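Local coordinates for ribosomal RNA methyltransferase, putative (Plasmodium falciparum, PDB 2PLW), which probably methylates ribosomal RNA, transferring the methyl group of bound S-adenosylmethionine to the 2'-hydroxyl of a uridine, at residues E131-L134 with S135-F139; Q159-N162 with L163-L167; I119-K122 with I123-H126. All blocks are in the same frame, centred on the assembly; numbering follows the deposited sequence.

Contact 1 of 3, residues E131-L134 with S135-F139; sequences ELTL and SITHF
The flat carbonyl group of Thr133 is met on both faces by a single residue, Thr137, one turn further along the helix. Over one face stands Thr137 OG1, which donates to Thr133 O at 2.6 Å from above the carbonyl plane, 36° out of it. From the opposite face, and nearer the plane, Thr137 N makes the ordinary helical bond to Thr133 O at 2.8 Å. The hydroxyl can fold back in this way because chi1 of -58° sets OG1 beside its own backbone N. OG1 is also hydrogen-bonded to Tyr150 OH, so this threonine joins the helix backbone to the sheet beneath it. The carbonyl of Glu131 has two donors as well: Ser135 N at 3.0 Å, and a water that donates to Glu131 O at 2.8 Å. The same water lies 2.9 Å from Ser135 OG, adding a bridge between the two residues beside their backbone bond. On another side of the helix the branches of Leu132 and Ile136 cross, CD1 of Leu132 lying 3.8 Å from CD1 of Ile136, while CG1 of Ile136 rests 3.4 Å from Leu132 O. Leu132 lines the cofactor pocket and touches the bound S-adenosylmethionine; the Ile136 side chain lies about 4 Å from that of Ile72, which binds the same cofactor. The inner side of the helix is buried in the fold, while Glu131 and Leu134 are more exposed. Ile136 packs on Ile29 of strand 24-29 and on Tyr150 of strand 148-155, Thr133 meets Met154 of the latter strand, and Thr133 and Leu134 touch Leu163 of helix 160-168.

Contact 2 of 3, residues Q159-N162 with L163-L167; sequences QTNN and LKTYL
Leu163, Asn162 and Asn161 carry this contact within helix 160-168. Leu163 N gives a hydrogen bond to Gln159 O at 3.1 Å, and its side chain bends back over the same turn: with chi1 at -71°, CG stands beside the backbone N and comes within 3.6 Å of Gln159 O. Its methyl end continues into the core, against Met154 of strand 148-155. Asn162 works in both directions along the helix. Its carbonyl oxygen accepts from Tyr166 N at 2.9 Å, while Asn162 ND2 reaches back to Gln159 OE1 at 3.0 Å. That amide pair is turned unequally: OE1 lies in the plane of the asparagine amide, but ND2 sits well above the carbonyl plane of the glutamine, 58° out of it. Asn161 O takes Thr165 N at 2.9 Å. The Asn161 side chain lies alongside Lys164, pointing the same way, and its ND2 meets CD of the extended lysine chain at 4.0 Å. Lys164 runs on past Leu191 and Val174 toward a weak bond with Thr176. Just ahead, Thr160 OG1 is hydrogen-bonded to Gly157 N, tying the start of the helix to the loop that leads into it. The contact spans nearly all of the helix that links strand 148-155 to strand 171-176. This helix packs on one face of the mixed sheet, whose strand order, 3-2-1-4-5-7-6, is the hallmark of class I methyltransferases.

Contact 3 of 3, residues I119-K122 with I123-H126; sequences IGNK and IDDH
Asn121 and Asp124 cross with their amide and carboxylate planes 69° apart. Asn121 ND2 donates to Asp124 OD2 at 2.8 Å, the oxygen lying in the amide plane but being met from above the carboxylate plane. Asp125 turns its carboxylate back over the preceding loop instead. Ile119 N reaches Asp125 OD1 at 2.8 Å on the syn side, nearly straight at 170°, while the N-H groups of Gly120 and Asn121 make only weak bonds to Asp125 OD2. Ile119 lies across both acids: chi1 of 76° sets CG1 between the backbone N and the carbonyl carbon, 3.2 Å from Asp125 OD1, and CD1 is 3.7 Å from Asp124 CB. This is the entry to helix 122-143, where the loop folds over the first turn. Asn121 is its N-cap residue, yet the side chain makes no capping bond; Asn121 O instead opens the helical series by accepting from Asp125 N at 2.9 Å. A water bridges Asn121 OD1 and Ile123 N, accepting from the latter at 3.0 Å. The two acids would probably interact favourably with the helix dipole at this end. The next bond of the series is His126 N to Lys122 O at 2.9 Å; His126 ND1 bonds Tyr155 O and NE2 bonds Gln159 N.

How the contacts relate
Contact 3 comes first along the chain, then contact 1, then contact 2. Contacts 3 and 1 both lie on helix 122-143, at its start and in its middle, with centres 18 Å apart and no direct touch. Contact 2 follows strand 148-155 and belongs to helix 160-168, its centre 12 Å from that of contact 1. These two pack directly, and toward the later part of both Leu167 meets Thr137. Contact 2 also meets contact 3, through the hydrogen bond of Gln159 to His126. The two helices are thus joined at two levels within one methyltransferase domain, and contact 1 alone of the three borders the cofactor.

Contact 1 of 3, residues E131-L134 with S135-F139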
loop_
_atom_site.group_PDB
_atom_site.type_symbol
_atom_site.label_atom_id
_atom_site.label_comp_id
_atom_site.label_asym_id
_atom_site.label_seq_id
_atom_site.Cartn_x
_atom_site.Cartn_y
_atom_site.Cartn_z
ATOM N N GLU A 131 13.300 4.234 4.204
ATOM C CA GLU A 131 13.620 2.845 4.535
ATOM C C GLU A 131 12.344 2.001 4.515
ATOM O O GLU A 131 12.329 0.928 3.925
ATOM C CB GLU A 131 14.321 2.727 5.897
ATOM C CG GLU A 131 14.616 1.254 6.246
ATOM C CD GLU A 131 15.346 1.053 7.587
ATOM O OE1 GLU A 131 14.968 1.702 8.590
ATOM O OE2 GLU A 131 16.274 0.206 7.620
ATOM N N LEU A 132 11.275 2.525 5.120
ATOM C CA LEU A 132 9.987 1.840 5.146
ATOM C C LEU A 132 9.445 1.709 3.729
ATOM O O LEU A 132 8.926 0.652 3.352
ATOM C CB LEU A 132 8.987 2.586 6.033
ATOM C CG LEU A 132 7.567 1.987 6.070
ATOM C CD1 LEU A 132 7.607 0.507 6.467
ATOM C CD2 LEU A 132 6.721 2.768 7.033
ATOM N N THR A 133 9.560 2.782 2.953
ATOM C CA THR A 133 9.077 2.774 1.576
ATOM C C THR A 133 9.810 1.709 0.738
ATOM O O THR A 133 9.213 1.000 -0.061
ATOM C CB THR A 133 9.217 4.173 0.955
ATOM O OG1 THR A 133 8.364 5.068 1.686
ATOM C CG2 THR A 133 8.768 4.140 -0.500
ATOM N N LEU A 134 11.114 1.607 0.949
ATOM C CA LEU A 134 11.899 0.591 0.264
ATOM C C LEU A 134 11.452 -0.817 0.695
ATOM O O LEU A 134 11.327 -1.673 -0.162
ATOM C CB LEU A 134 13.404 0.816 0.489
ATOM C CG LEU A 134 13.960 2.011 -0.290
ATOM C CD1 LEU A 134 15.369 2.368 0.204
ATOM C CD2 LEU A 134 13.963 1.698 -1.795
ATOM N N SER A 135 11.200 -1.043 1.993
ATOM C CA SER A 135 10.747 -2.351 2.493
ATOM C C SER A 135 9.419 -2.742 1.863
ATOM O O SER A 135 9.261 -3.865 1.370
ATOM C CB SER A 135 10.624 -2.381 4.033
ATOM O OG SER A 135 11.920 -2.281 4.604
ATOM N N ILE A 136 8.486 -1.790 1.844
ATOM C CA ILE A 136 7.171 -2.052 1.285
ATOM C C ILE A 136 7.291 -2.275 -0.220
ATOM O O ILE A 136 6.655 -3.173 -0.757
ATOM C CB ILE A 136 6.184 -0.904 1.591
ATOM C CG1 ILE A 136 5.879 -0.863 3.095
ATOM C CG2 ILE A 136 4.865 -1.146 0.850
ATOM C CD1 ILE A 136 5.232 0.446 3.530
ATOM N N THR A 137 8.126 -1.484 -0.900
ATOM C CA THR A 137 8.363 -1.663 -2.350
ATOM C C THR A 137 8.958 -3.050 -2.707
ATOM O O THR A 137 8.513 -3.710 -3.633
ATOM C CB THR A 137 9.232 -0.510 -2.879
ATOM O OG1 THR A 137 8.550 0.729 -2.605
ATOM C CG2 THR A 137 9.542 -0.658 -4.402
ATOM N N HIS A 138 9.918 -3.499 -1.899
ATOM C CA HIS A 138 10.513 -4.817 -2.079
ATOM C C HIS A 138 9.474 -5.926 -1.942
ATOM O O HIS A 138 9.482 -6.881 -2.710
ATOM C CB HIS A 138 11.627 -5.002 -1.054
ATOM C CG HIS A 138 12.366 -6.288 -1.215
ATOM N ND1 HIS A 138 13.345 -6.469 -2.169
ATOM C CD2 HIS A 138 12.248 -7.466 -0.558
ATOM C CE1 HIS A 138 13.805 -7.706 -2.088
ATOM N NE2 HIS A 138 13.156 -8.330 -1.121
ATOM N N PHE A 139 8.596 -5.795 -0.946
ATOM C CA PHE A 139 7.523 -6.746 -0.728
ATOM C C PHE A 139 6.517 -6.672 -1.907
ATOM O O PHE A 139 6.093 -7.697 -2.477
ATOM C CB PHE A 139 6.872 -6.451 0.623
ATOM C CG PHE A 139 5.531 -7.078 0.794
ATOM C CD1 PHE A 139 5.422 -8.394 1.190
ATOM C CD2 PHE A 139 4.376 -6.361 0.491
ATOM C CE1 PHE A 139 4.188 -8.987 1.345
ATOM C CE2 PHE A 139 3.113 -6.947 0.636
ATOM C CZ PHE A 139 3.024 -8.259 1.064
HETATM O O HOH W 1 14.365 -0.922 3.716
#

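Contact 2 of 3, residues Q159-N162 with L163-L167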
loop_
_atom_site.group_PDB
_atom_site.type_symbol
_atom_site.label_atom_id
_atom_site.label_comp_id
_atom_site.label_asym_id
_atom_site.label_seq_id
_atom_site.Cartn_x
_atom_site.Cartn_y
_atom_site.Cartn_z
ATOM N N GLN A 159 15.074 12.404 -0.796
ATOM C CA GLN A 159 15.167 11.139 -1.524
ATOM C C GLN A 159 13.912 10.766 -2.302
ATOM O O GLN A 159 13.883 9.763 -3.002
ATOM C CB GLN A 159 15.454 9.985 -0.553
ATOM C CG GLN A 159 16.739 10.206 0.254
ATOM C CD GLN A 159 17.947 10.237 -0.654
ATOM O OE1 GLN A 159 18.298 9.230 -1.249
ATOM N NE2 GLN A 159 18.573 11.397 -0.777
ATOM N N THR A 160 12.861 11.552 -2.162
ATOM C CA THR A 160 11.614 11.226 -2.828
ATOM C C THR A 160 11.805 11.006 -4.323
ATOM O O THR A 160 11.329 10.009 -4.885
ATOM C CB THR A 160 10.539 12.296 -2.519
ATOM O OG1 THR A 160 10.320 12.306 -1.112
ATOM C CG2 THR A 160 9.214 11.976 -3.209
ATOM N N ASN A 161 12.509 11.915 -4.985
ATOM C CA ASN A 161 12.631 11.759 -6.412
ATOM C C ASN A 161 13.479 10.557 -6.829
ATOM O O ASN A 161 13.184 9.900 -7.835
ATOM C CB ASN A 161 13.063 13.052 -7.092
ATOM C CG ASN A 161 12.134 13.408 -8.224
ATOM O OD1 ASN A 161 12.476 13.248 -9.399
ATOM N ND2 ASN A 161 10.910 13.812 -7.875
ATOM N N ASN A 162 14.496 10.237 -6.031
ATOM C CA ASN A 162 15.231 8.993 -6.244
ATOM C C ASN A 162 14.289 7.781 -6.243
ATOM O O ASN A 162 14.394 6.886 -7.096
ATOM C CB ASN A 162 16.298 8.794 -5.174
ATOM C CG ASN A 162 17.429 9.799 -5.249
ATOM O OD1 ASN A 162 17.716 10.409 -6.308
ATOM N ND2 ASN A 162 18.091 9.985 -4.112
ATOM N N LEU A 163 13.377 7.760 -5.277
ATOM C CA LEU A 163 12.441 6.643 -5.144
ATOM C C LEU A 163 11.475 6.636 -6.307
ATOM O O LEU A 163 11.139 5.578 -6.866
ATOM C CB LEU A 163 11.687 6.740 -3.815
ATOM C CG LEU A 163 12.580 6.425 -2.603
ATOM C CD1 LEU A 163 11.751 6.333 -1.347
ATOM C CD2 LEU A 163 13.323 5.143 -2.802
ATOM N N LYS A 164 11.044 7.816 -6.692
ATOM C CA LYS A 164 10.142 7.919 -7.850
ATOM C C LYS A 164 10.812 7.326 -9.096
ATOM O O LYS A 164 10.224 6.500 -9.801
ATOM C CB LYS A 164 9.751 9.366 -8.065
ATOM C CG LYS A 164 8.719 9.555 -9.143
ATOM C CD LYS A 164 8.432 11.038 -9.278
ATOM C CE LYS A 164 7.398 11.291 -10.316
ATOM N NZ LYS A 164 7.029 12.750 -10.282
ATOM N N THR A 165 12.082 7.678 -9.316
ATOM C CA THR A 165 12.830 7.187 -10.475
ATOM C C THR A 165 13.022 5.682 -10.412
ATOM O O THR A 165 12.914 4.962 -11.415
ATOM C CB THR A 165 14.157 7.916 -10.596
ATOM O OG1 THR A 165 13.870 9.283 -10.898
ATOM C CG2 THR A 165 15.017 7.307 -11.696
ATOM N N TYR A 166 13.264 5.193 -9.208
ATOM C CA TYR A 166 13.402 3.770 -9.032
ATOM C C TYR A 166 12.104 3.055 -9.445
ATOM O O TYR A 166 12.124 2.045 -10.155
ATOM C CB TYR A 166 13.753 3.482 -7.570
ATOM C CG TYR A 166 13.951 2.025 -7.286
ATOM C CD1 TYR A 166 14.911 1.279 -7.962
ATOM C CD2 TYR A 166 13.173 1.386 -6.321
ATOM C CE1 TYR A 166 15.095 -0.086 -7.685
ATOM C CE2 TYR A 166 13.354 0.043 -6.038
ATOM C CZ TYR A 166 14.305 -0.685 -6.724
ATOM O OH TYR A 166 14.449 -2.021 -6.408
ATOM N N LEU A 167 10.970 3.604 -9.027
ATOM C CA LEU A 167 9.673 2.992 -9.347
ATOM C C LEU A 167 9.350 3.047 -10.845
ATOM O O LEU A 167 8.733 2.133 -11.374
ATOM C CB LEU A 167 8.561 3.644 -8.520
ATOM C CG LEU A 167 8.624 3.247 -7.037
ATOM C CD1 LEU A 167 7.854 4.221 -6.176
ATOM C CD2 LEU A 167 8.122 1.821 -6.778
#

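Contact 3 of 3, residues I119-K122 with I123-H126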
loop_
_atom_site.group_PDB
_atom_site.type_symbol
_atom_site.label_atom_id
_atom_site.label_comp_id
_atom_site.label_asym_id
_atom_site.label_seq_id
_atom_site.Cartn_x
_atom_site.Cartn_y
_atom_site.Cartn_z
ATOM N N ILE A 119 10.563 10.939 15.059
ATOM C CA ILE A 119 11.456 11.233 16.198
ATOM C C ILE A 119 11.667 12.737 16.424
ATOM O O ILE A 119 12.323 13.159 17.391
ATOM C CB ILE A 119 12.812 10.495 16.082
ATOM C CG1 ILE A 119 13.723 11.169 15.036
ATOM C CG2 ILE A 119 12.590 9.020 15.791
ATOM C CD1 ILE A 119 15.117 10.535 14.921
ATOM N N GLY A 120 11.091 13.551 15.548
ATOM C CA GLY A 120 11.299 14.988 15.614
ATOM C C GLY A 120 12.747 15.320 15.305
ATOM O O GLY A 120 13.441 15.951 16.108
ATOM N N ASN A 121 13.227 14.800 14.183
ATOM C CA ASN A 121 14.362 15.353 13.464
ATOM C C ASN A 121 14.029 15.093 12.014
ATOM O O ASN A 121 14.100 13.945 11.561
ATOM C CB ASN A 121 15.685 14.677 13.794
ATOM C CG ASN A 121 16.865 15.368 13.109
ATOM O OD1 ASN A 121 16.897 16.604 12.990
ATOM N ND2 ASN A 121 17.826 14.579 12.650
ATOM N N LYS A 122 13.638 16.152 11.310
ATOM C CA LYS A 122 13.036 16.026 9.979
ATOM C C LYS A 122 13.822 15.096 9.047
ATOM O O LYS A 122 13.249 14.166 8.467
ATOM C CB LYS A 122 12.865 17.408 9.335
ATOM C CG LYS A 122 12.313 17.374 7.908
ATOM C CD LYS A 122 11.980 18.744 7.341
ATOM C CE LYS A 122 11.519 18.587 5.890
ATOM N NZ LYS A 122 10.231 19.283 5.602
ATOM N N ILE A 123 15.128 15.329 8.920
ATOM C CA ILE A 123 15.917 14.553 7.955
ATOM C C ILE A 123 15.960 13.077 8.328
ATOM O O ILE A 123 15.847 12.226 7.452
ATOM C CB ILE A 123 17.362 15.110 7.732
ATOM C CG1 ILE A 123 18.019 14.467 6.502
ATOM C CG2 ILE A 123 18.264 14.908 8.942
ATOM C CD1 ILE A 123 17.369 14.860 5.183
ATOM N N ASP A 124 16.135 12.771 9.610
ATOM C CA ASP A 124 16.132 11.372 10.059
ATOM C C ASP A 124 14.777 10.720 9.780
ATOM O O ASP A 124 14.709 9.573 9.345
ATOM C CB ASP A 124 16.411 11.292 11.560
ATOM C CG ASP A 124 17.884 11.206 11.894
ATOM O OD1 ASP A 124 18.635 10.496 11.189
ATOM O OD2 ASP A 124 18.279 11.827 12.895
ATOM N N ASP A 125 13.701 11.456 10.048
ATOM C CA ASP A 125 12.355 10.941 9.833
ATOM C C ASP A 125 12.120 10.662 8.343
ATOM O O ASP A 125 11.466 9.685 7.990
ATOM C CB ASP A 125 11.300 11.923 10.366
ATOM C CG ASP A 125 11.260 11.953 11.893
ATOM O OD1 ASP A 125 11.678 10.969 12.525
ATOM O OD2 ASP A 125 10.809 12.976 12.443
ATOM N N HIS A 126 12.673 11.517 7.487
ATOM C CA HIS A 126 12.583 11.285 6.040
ATOM C C HIS A 126 13.345 10.018 5.664
ATOM O O HIS A 126 12.816 9.172 4.934
ATOM C CB HIS A 126 13.103 12.485 5.254
ATOM C CG HIS A 126 13.191 12.241 3.777
ATOM N ND1 HIS A 126 12.070 12.036 2.997
ATOM C CD2 HIS A 126 14.258 12.100 2.958
ATOM C CE1 HIS A 126 12.447 11.808 1.750
ATOM N NE2 HIS A 126 13.767 11.852 1.696
HETATM O O HOH W 2 16.298 17.846 9.996
#